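HAT1-interacting factor 1 (Saccharomyces cerevisiae, PDB 4NQ0) chaperones histones H3 and H4 as a component of the nuclear HAT-B acetyltransferase complex, also binds H2A-H2B dimers, and takes part in chromatin assembly and telomere silencing. Local coordinates at residues Asp180-Asp185 with Tyr259-Gly264; Asn230-Ile235 with Lys267-Ala272; Ala282-Cys287 with Gln327-Gln332. All coordinates share one frame; numbering follows the deposited sequence.

In the fold
The three contacts sit along an all-helical TPR fold. Contacts 1 and 2, whose centres are about 13 Å apart, interlock along the chain: the loop 180-185 comes first, then helix 229-248, then helix 252-266 and the turn that follows it. They touch where Ile183 CD1 packs against Ile235 CD1. Contact 3 comes later, about 22 Å from contact 1 and 21 Å from contact 2 between centres, joining helix 273-290 to helix 323-344; Tyr259 and Leu263 of helix 252-266 pack on helix 273-290. Loop 180-185 lies in a region important for binding both H3-H4 and H2A-H2B; the second segments of contacts 1 and 2 and all of contact 3 lie in the H2A-H2B region.

Contact 1 (Asp180-Asp185 with Tyr259-Gly264); sequences DDEIED and YLKALG
Lys261 reaches out from helix 252-266 to the loop 180-185 and ends between two carboxylates. Its CG stands anti to the carbonyl carbon (chi1 -71°), and later bends carry the chain across to the loop. CB, CG and CD serve as the spacer; CE is the first atom to come near, 3.5 Å from Glu182 OE1. NZ forms salt bridges with Asp180 OD1 at 2.7 Å and Glu182 OE1 at 3.0 Å. It meets Asp180 OD1 from above the carboxylate plane, 37° out of it, and Glu182 OE1 on the anti side. From the opposite face of the Asp180 carboxylate, the backbone N of Glu182 donates to the same OD1 at 3.1 Å, closing an Asx turn within the type I turn Asp180-Ile183. The short aspartate lets one oxygen serve both donors, while the longer, extended glutamate brings a second carboxylate to the same ammonium. Asp180 OD2 bonds to the hydroxyls of Tyr239 and Tyr265, and Glu182 OE2 to His258. Glu163 brings a further negative charge near Glu182, so the lysine probably eases only part of the crowding of acids while tying the loop to helix 252-266, mostly within predicted TPR 2, by electrostatics rather than apolar packing.

Contact 2 (Asn230-Ile235 with Lys267-Ala272); sequences NSRLRI and KTLKPA
Arg232 lays its side chain across Thr268, so that the guanidinium group meets both the hydroxyl and the backbone carbonyl of that one residue. NE points almost straight at Thr268 OG1 (3.1 Å, 163° at the hydrogen), which lies practically in the guanidinium plane. NH2 adds two weak bonds, to Thr268 O at 2.7 Å and to OG1 at 3.3 Å; the carbonyl oxygen sits at the guanidinium edge. Bends at chi2 and chi3 turn the arginine over to the loop. In Thr268, OG1 stands between the backbone N and the carbonyl carbon (chi1 69°), where it can face the arginine and also reach Tyr265 O. A threonine suits the place because its hydroxyl can donate to Tyr265 O while accepting from Arg232. Helices 229-248 and 252-266 follow each other as the antiparallel pair of the predicted TPR 2 repeat, which ends at residue 262 within the second helix, and this contact binds the start of the first to the turn after the second. Glu229 pairs with Arg232 NH2 in a salt bridge and also accepts from the backbone N of Lys270, while Leu227 O takes Arg232 NH1. A leucine in place of Arg232 would probably leave the Glu229 carboxylate without its cationic mate and cost Thr268 its link to the helix. Beside the polar cluster, Leu233 and Leu269 cross at about a right angle, CD1 of Leu233 resting 3.9 Å from CD2 of Leu269. Val275 and Lys278 of helix 273-290 border the two leucines.

Contact 3 (Ala282-Cys287 with Gln327-Gln332); sequences AEFLVC and QARLAQ
Phe284 projects from helix 273-290 with one face of its ring against the aliphatic stem of Arg329 on helix 323-344, the close-packed half of the contact. Arg329 CG sits 3.7 Å from the ring centroid and only 9° off the ring normal, a well-centred CH-pi contact. CB of the same arginine lies over that face as well, 3.7 Å from Phe284 CD1. With CG anti to the backbone N (chi1 170°), the phenyl is swung across to the facing helix. The arginine chain runs extended from CG, over the ring centre, outward past the CB/CD2 side, its guanidinium plane tilted 20° from the ring. Arginine suits this partly exposed place: its methylenes cover the aromatic while its charged head passes beyond, NH1 weakly bonded to Gln326. At the ring edge the packing is sparser: Gln332 CB lies in the ring plane, 3.9 Å from Phe284 CE1, and no hydrogen bond joins the two segments. Elsewhere on helix 273-290, Glu283 is buried and held by Arg304 and His307 of helix 298-316. The two segments flank predicted TPR 3 in sequence, their helices next but one along the chain, consistent with the stacked helices of a TPR array within the H2A-H2B-binding region.

Contact 1 (Asp180-Asp185 with Tyr259-Gly264)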
loop_
_atom_site.group_PDB
_atom_site.type_symbol
_atom_site.label_atom_id
_atom_site.label_comp_id
_atom_site.label_asym_id
_atom_site.label_seq_id
_atom_site.Cartn_x
_atom_site.Cartn_y
_atom_site.Cartn_z
ATOM N N ASP A 180 15.480 -2.455 -0.070
ATOM C CA ASP A 180 14.180 -3.013 -0.396
ATOM C C ASP A 180 14.240 -3.521 -1.843
ATOM O O ASP A 180 14.226 -2.726 -2.790
ATOM C CB ASP A 180 13.109 -1.923 -0.229
ATOM C CG ASP A 180 11.697 -2.419 -0.511
ATOM O OD1 ASP A 180 11.532 -3.514 -1.083
ATOM O OD2 ASP A 180 10.738 -1.705 -0.164
ATOM N N ASP A 181 14.288 -4.845 -2.005
ATOM C CA ASP A 181 14.495 -5.471 -3.326
ATOM C C ASP A 181 13.309 -5.304 -4.278
ATOM O O ASP A 181 13.443 -5.499 -5.488
ATOM C CB ASP A 181 14.838 -6.970 -3.178
ATOM C CG ASP A 181 16.327 -7.274 -3.407
ATOM O OD1 ASP A 181 17.190 -6.391 -3.164
ATOM O OD2 ASP A 181 16.633 -8.413 -3.841
ATOM N N GLU A 182 12.157 -4.934 -3.734
ATOM C CA GLU A 182 10.941 -4.779 -4.519
ATOM C C GLU A 182 10.860 -3.415 -5.214
ATOM O O GLU A 182 10.013 -3.200 -6.086
ATOM C CB GLU A 182 9.741 -5.004 -3.601
ATOM C CG GLU A 182 8.378 -4.938 -4.260
ATOM C CD GLU A 182 7.278 -5.485 -3.357
ATOM O OE1 GLU A 182 7.576 -5.870 -2.204
ATOM O OE2 GLU A 182 6.113 -5.521 -3.802
ATOM N N ILE A 183 11.730 -2.482 -4.845
ATOM C CA ILE A 183 11.750 -1.198 -5.526
ATOM C C ILE A 183 12.588 -1.324 -6.798
ATOM O O ILE A 183 13.799 -1.508 -6.730
ATOM C CB ILE A 183 12.295 -0.086 -4.627
ATOM C CG1 ILE A 183 11.375 0.081 -3.410
ATOM C CG2 ILE A 183 12.402 1.213 -5.404
ATOM C CD1 ILE A 183 11.782 1.194 -2.485
ATOM N N GLU A 184 11.934 -1.228 -7.952
ATOM C CA GLU A 184 12.615 -1.401 -9.235
ATOM C C GLU A 184 13.420 -0.164 -9.586
ATOM O O GLU A 184 13.138 0.932 -9.095
ATOM C CB GLU A 184 11.612 -1.647 -10.358
ATOM C CG GLU A 184 10.701 -2.850 -10.190
ATOM C CD GLU A 184 9.662 -2.924 -11.302
ATOM O OE1 GLU A 184 10.015 -2.609 -12.462
ATOM O OE2 GLU A 184 8.495 -3.282 -11.022
ATOM N N ASP A 185 14.411 -0.347 -10.453
ATOM C CA ASP A 185 15.160 0.760 -11.028
ATOM C C ASP A 185 14.251 1.576 -11.923
ATOM O O ASP A 185 13.406 1.034 -12.636
ATOM C CB ASP A 185 16.342 0.249 -11.865
ATOM C CG ASP A 185 17.349 1.344 -12.192
ATOM O OD1 ASP A 185 18.460 1.296 -11.629
ATOM O OD2 ASP A 185 17.050 2.252 -12.999
ATOM N N TYR A 259 1.293 -5.677 3.566
ATOM C CA TYR A 259 0.932 -5.031 4.845
ATOM C C TYR A 259 2.103 -5.038 5.845
ATOM O O TYR A 259 2.356 -4.050 6.551
ATOM C CB TYR A 259 -0.271 -5.716 5.477
ATOM C CG TYR A 259 -1.601 -5.542 4.764
ATOM C CD1 TYR A 259 -1.945 -4.351 4.126
ATOM C CD2 TYR A 259 -2.540 -6.562 4.779
ATOM C CE1 TYR A 259 -3.179 -4.199 3.483
ATOM C CE2 TYR A 259 -3.773 -6.420 4.162
ATOM C CZ TYR A 259 -4.093 -5.236 3.519
ATOM O OH TYR A 259 -5.317 -5.099 2.913
ATOM N N LEU A 260 2.814 -6.161 5.906
ATOM C CA LEU A 260 4.016 -6.258 6.728
ATOM C C LEU A 260 5.144 -5.350 6.261
ATOM O O LEU A 260 5.913 -4.864 7.091
ATOM C CB LEU A 260 4.537 -7.692 6.771
ATOM C CG LEU A 260 3.685 -8.696 7.567
ATOM C CD1 LEU A 260 4.169 -10.090 7.249
ATOM C CD2 LEU A 260 3.736 -8.432 9.061
ATOM N N LYS A 261 5.278 -5.171 4.951
ATOM C CA LYS A 261 6.257 -4.228 4.407
ATOM C C LYS A 261 5.879 -2.798 4.781
ATOM O O LYS A 261 6.742 -2.009 5.148
ATOM C CB LYS A 261 6.364 -4.341 2.876
ATOM C CG LYS A 261 7.029 -5.618 2.388
ATOM C CD LYS A 261 8.516 -5.462 2.071
ATOM C CE LYS A 261 8.739 -4.587 0.850
ATOM N NZ LYS A 261 9.657 -5.165 -0.169
ATOM N N ALA A 262 4.591 -2.476 4.699
ATOM C CA ALA A 262 4.114 -1.142 5.047
ATOM C C ALA A 262 4.424 -0.870 6.512
ATOM O O ALA A 262 4.968 0.169 6.861
ATOM C CB ALA A 262 2.608 -1.015 4.791
ATOM N N LEU A 263 4.103 -1.842 7.353
ATOM C CA LEU A 263 4.350 -1.757 8.780
ATOM C C LEU A 263 5.831 -1.487 9.057
ATOM O O LEU A 263 6.161 -0.616 9.846
ATOM C CB LEU A 263 3.862 -3.045 9.450
ATOM C CG LEU A 263 3.794 -3.153 10.970
ATOM C CD1 LEU A 263 2.767 -2.206 11.596
ATOM C CD2 LEU A 263 3.465 -4.611 11.337
ATOM N N GLY A 264 6.726 -2.207 8.393
ATOM C CA GLY A 264 8.161 -1.932 8.513
ATOM C C GLY A 264 8.550 -0.501 8.154
ATOM O O GLY A 264 9.416 0.092 8.796
#

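Contact 2 (Asn230-Ile235 with Lys267-Ala272)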
loop_
_atom_site.group_PDB
_atom_site.type_symbol
_atom_site.label_atom_id
_atom_site.label_comp_id
_atom_site.label_asym_id
_atom_site.label_seq_id
_atom_site.Cartn_x
_atom_site.Cartn_y
_atom_site.Cartn_z
ATOM N N ASN A 230 9.134 11.712 4.376
ATOM C CA ASN A 230 7.990 11.790 3.475
ATOM C C ASN A 230 7.936 10.606 2.509
ATOM O O ASN A 230 6.870 10.023 2.305
ATOM C CB ASN A 230 8.029 13.100 2.678
ATOM C CG ASN A 230 6.801 13.292 1.801
ATOM O OD1 ASN A 230 6.881 13.211 0.571
ATOM N ND2 ASN A 230 5.657 13.531 2.428
ATOM N N SER A 231 9.082 10.262 1.920
ATOM C CA SER A 231 9.171 9.149 0.960
ATOM C C SER A 231 8.824 7.807 1.618
ATOM O O SER A 231 7.976 7.060 1.130
ATOM C CB SER A 231 10.571 9.076 0.344
ATOM O OG SER A 231 10.733 10.040 -0.693
ATOM N N ARG A 232 9.472 7.527 2.741
ATOM C CA ARG A 232 9.207 6.303 3.504
ATOM C C ARG A 232 7.758 6.184 3.984
ATOM O O ARG A 232 7.186 5.094 3.972
ATOM C CB ARG A 232 10.188 6.203 4.666
ATOM C CG ARG A 232 11.549 5.668 4.220
ATOM C CD ARG A 232 12.694 6.360 4.932
ATOM N NE ARG A 232 12.444 6.429 6.362
ATOM C CZ ARG A 232 12.796 7.431 7.161
ATOM N NH1 ARG A 232 13.432 8.501 6.702
ATOM N NH2 ARG A 232 12.492 7.357 8.445
ATOM N N LEU A 233 7.163 7.303 4.385
ATOM C CA LEU A 233 5.739 7.349 4.739
ATOM C C LEU A 233 4.886 6.962 3.537
ATOM O O LEU A 233 4.012 6.109 3.640
ATOM C CB LEU A 233 5.335 8.755 5.214
ATOM C CG LEU A 233 3.832 9.030 5.389
ATOM C CD1 LEU A 233 3.239 8.152 6.475
ATOM C CD2 LEU A 233 3.555 10.511 5.692
ATOM N N ARG A 234 5.154 7.602 2.404
ATOM C CA ARG A 234 4.381 7.390 1.191
ATOM C C ARG A 234 4.561 5.992 0.633
ATOM O O ARG A 234 3.624 5.411 0.087
ATOM C CB ARG A 234 4.741 8.443 0.136
ATOM C CG ARG A 234 4.257 9.842 0.512
ATOM C CD ARG A 234 3.788 10.624 -0.700
ATOM N NE ARG A 234 4.864 11.402 -1.290
ATOM C CZ ARG A 234 4.837 11.948 -2.503
ATOM N NH1 ARG A 234 3.789 11.804 -3.308
ATOM N NH2 ARG A 234 5.892 12.640 -2.918
ATOM N N ILE A 235 5.762 5.458 0.771
ATOM C CA ILE A 235 6.027 4.077 0.382
ATOM C C ILE A 235 5.174 3.123 1.213
ATOM O O ILE A 235 4.555 2.212 0.668
ATOM C CB ILE A 235 7.537 3.729 0.472
ATOM C CG1 ILE A 235 8.291 4.404 -0.678
ATOM C CG2 ILE A 235 7.759 2.218 0.395
ATOM C CD1 ILE A 235 9.793 4.391 -0.533
ATOM N N LYS A 267 7.480 2.023 10.809
ATOM C CA LYS A 267 8.355 1.908 11.982
ATOM C C LYS A 267 9.711 2.602 11.856
ATOM O O LYS A 267 10.422 2.736 12.848
ATOM C CB LYS A 267 8.545 0.443 12.345
ATOM C CG LYS A 267 7.354 -0.126 13.102
ATOM C CD LYS A 267 7.484 -1.633 13.229
ATOM C CE LYS A 267 6.746 -2.175 14.442
ATOM N NZ LYS A 267 6.711 -3.682 14.412
ATOM N N THR A 268 10.071 3.057 10.661
ATOM C CA THR A 268 11.268 3.890 10.497
ATOM C C THR A 268 10.951 5.361 10.751
ATOM O O THR A 268 11.847 6.206 10.750
ATOM C CB THR A 268 11.851 3.785 9.080
ATOM O OG1 THR A 268 10.957 4.411 8.151
ATOM C CG2 THR A 268 12.093 2.312 8.688
ATOM N N LEU A 269 9.668 5.669 10.919
ATOM C CA LEU A 269 9.208 7.050 11.019
ATOM C C LEU A 269 9.376 7.561 12.437
ATOM O O LEU A 269 9.178 6.814 13.402
ATOM C CB LEU A 269 7.732 7.160 10.614
ATOM C CG LEU A 269 7.328 7.562 9.192
ATOM C CD1 LEU A 269 8.441 7.406 8.155
ATOM C CD2 LEU A 269 6.091 6.769 8.784
ATOM N N LYS A 270 9.729 8.839 12.547
ATOM C CA LYS A 270 9.751 9.538 13.825
ATOM C C LYS A 270 8.393 9.415 14.500
ATOM O O LYS A 270 7.373 9.743 13.887
ATOM C CB LYS A 270 10.121 11.018 13.653
ATOM C CG LYS A 270 11.546 11.330 14.079
ATOM C CD LYS A 270 12.182 12.448 13.252
ATOM C CE LYS A 270 13.687 12.495 13.482
ATOM N N PRO A 271 8.382 8.947 15.767
ATOM C CA PRO A 271 7.144 8.690 16.503
ATOM C C PRO A 271 6.201 9.883 16.496
ATOM O O PRO A 271 6.646 11.023 16.606
ATOM C CB PRO A 271 7.629 8.403 17.930
ATOM C CG PRO A 271 9.041 7.958 17.776
ATOM C CD PRO A 271 9.573 8.734 16.614
ATOM N N ALA A 272 4.911 9.607 16.335
ATOM C CA ALA A 272 3.878 10.636 16.341
ATOM C C ALA A 272 2.504 9.981 16.387
ATOM O O ALA A 272 2.377 8.765 16.212
ATOM C CB ALA A 272 4.000 11.533 15.115
#

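Contact 3 (Ala282-Cys287 with Gln327-Gln332)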
loop_
_atom_site.group_PDB
_atom_site.type_symbol
_atom_site.label_atom_id
_atom_site.label_comp_id
_atom_site.label_asym_id
_atom_site.label_seq_id
_atom_site.Cartn_x
_atom_site.Cartn_y
_atom_site.Cartn_z
ATOM N N ALA A 282 -2.017 -1.033 10.061
ATOM C CA ALA A 282 -1.270 -2.076 9.345
ATOM C C ALA A 282 -1.254 -3.420 10.106
ATOM O O ALA A 282 -1.417 -4.492 9.506
ATOM C CB ALA A 282 0.149 -1.607 9.076
ATOM N N GLU A 283 -1.072 -3.357 11.425
ATOM C CA GLU A 283 -1.160 -4.558 12.262
ATOM C C GLU A 283 -2.510 -5.226 12.124
ATOM O O GLU A 283 -2.580 -6.444 12.006
ATOM C CB GLU A 283 -0.921 -4.245 13.732
ATOM C CG GLU A 283 0.476 -3.739 14.057
ATOM C CD GLU A 283 1.504 -4.841 14.264
ATOM O OE1 GLU A 283 1.225 -6.012 13.903
ATOM O OE2 GLU A 283 2.601 -4.508 14.792
ATOM N N PHE A 284 -3.587 -4.444 12.122
ATOM C CA PHE A 284 -4.929 -5.035 11.999
ATOM C C PHE A 284 -5.153 -5.638 10.616
ATOM O O PHE A 284 -5.752 -6.724 10.486
ATOM C CB PHE A 284 -6.024 -4.011 12.308
ATOM C CG PHE A 284 -7.410 -4.494 11.969
ATOM C CD1 PHE A 284 -8.053 -5.419 12.774
ATOM C CD2 PHE A 284 -8.055 -4.039 10.833
ATOM C CE1 PHE A 284 -9.319 -5.892 12.450
ATOM C CE2 PHE A 284 -9.328 -4.492 10.502
ATOM C CZ PHE A 284 -9.959 -5.423 11.314
ATOM N N LEU A 285 -4.700 -4.939 9.576
ATOM C CA LEU A 285 -4.894 -5.436 8.205
ATOM C C LEU A 285 -4.167 -6.762 7.980
ATOM O O LEU A 285 -4.685 -7.645 7.307
ATOM C CB LEU A 285 -4.465 -4.382 7.175
ATOM C CG LEU A 285 -5.340 -3.126 7.088
ATOM C CD1 LEU A 285 -4.644 -2.033 6.258
ATOM C CD2 LEU A 285 -6.726 -3.429 6.514
ATOM N N VAL A 286 -2.981 -6.898 8.555
ATOM C CA VAL A 286 -2.257 -8.170 8.578
ATOM C C VAL A 286 -3.135 -9.298 9.128
ATOM O O VAL A 286 -3.274 -10.341 8.492
ATOM C CB VAL A 286 -0.964 -8.064 9.413
ATOM C CG1 VAL A 286 -0.424 -9.459 9.789
ATOM C CG2 VAL A 286 0.095 -7.241 8.658
ATOM N N CYS A 287 -3.745 -9.067 10.291
ATOM C CA CYS A 287 -4.614 -10.057 10.930
ATOM C C CYS A 287 -5.859 -10.371 10.119
ATOM O O CYS A 287 -6.279 -11.534 10.041
ATOM C CB CYS A 287 -5.020 -9.585 12.333
ATOM S SG CYS A 287 -3.593 -9.451 13.424
ATOM N N GLN A 327 -12.018 -0.222 18.998
ATOM C CA GLN A 327 -12.809 -1.244 19.690
ATOM C C GLN A 327 -13.336 -2.288 18.704
ATOM O O GLN A 327 -13.291 -3.481 18.989
ATOM C CB GLN A 327 -13.975 -0.618 20.473
ATOM C CG GLN A 327 -13.612 -0.166 21.905
ATOM C CD GLN A 327 -14.649 0.773 22.535
ATOM O OE1 GLN A 327 -15.689 1.076 21.934
ATOM N NE2 GLN A 327 -14.361 1.239 23.750
ATOM N N ALA A 328 -13.830 -1.832 17.553
ATOM C CA ALA A 328 -14.285 -2.728 16.487
ATOM C C ALA A 328 -13.149 -3.650 16.020
ATOM O O ALA A 328 -13.319 -4.864 15.968
ATOM C CB ALA A 328 -14.847 -1.928 15.310
ATOM N N ARG A 329 -11.984 -3.074 15.726
ATOM C CA ARG A 329 -10.806 -3.866 15.319
ATOM C C ARG A 329 -10.436 -4.928 16.352
ATOM O O ARG A 329 -10.171 -6.094 16.017
ATOM C CB ARG A 329 -9.600 -2.959 15.081
ATOM C CG ARG A 329 -9.697 -2.100 13.828
ATOM C CD ARG A 329 -8.535 -1.120 13.774
ATOM N NE ARG A 329 -8.538 -0.307 12.561
ATOM C CZ ARG A 329 -7.754 0.751 12.355
ATOM N NH1 ARG A 329 -6.882 1.151 13.279
ATOM N NH2 ARG A 329 -7.839 1.420 11.213
ATOM N N LEU A 330 -10.435 -4.513 17.613
ATOM C CA LEU A 330 -10.081 -5.382 18.723
ATOM C C LEU A 330 -11.067 -6.552 18.830
ATOM O O LEU A 330 -10.657 -7.707 18.994
ATOM C CB LEU A 330 -10.063 -4.556 20.008
ATOM C CG LEU A 330 -9.399 -5.108 21.264
ATOM C CD1 LEU A 330 -7.991 -5.678 20.992
ATOM C CD2 LEU A 330 -9.354 -3.968 22.295
ATOM N N ALA A 331 -12.358 -6.243 18.720
ATOM C CA ALA A 331 -13.411 -7.258 18.686
ATOM C C ALA A 331 -13.214 -8.261 17.545
ATOM O O ALA A 331 -13.386 -9.463 17.736
ATOM C CB ALA A 331 -14.779 -6.595 18.557
ATOM N N GLN A 332 -12.853 -7.762 16.366
ATOM C CA GLN A 332 -12.591 -8.628 15.218
ATOM C C GLN A 332 -11.386 -9.539 15.454
ATOM O O GLN A 332 -11.405 -10.715 15.094
ATOM C CB GLN A 332 -12.347 -7.795 13.959
ATOM C CG GLN A 332 -12.089 -8.633 12.717
ATOM C CD GLN A 332 -13.309 -9.447 12.310
ATOM O OE1 GLN A 332 -13.318 -10.680 12.406
ATOM N NE2 GLN A 332 -14.349 -8.755 11.865
#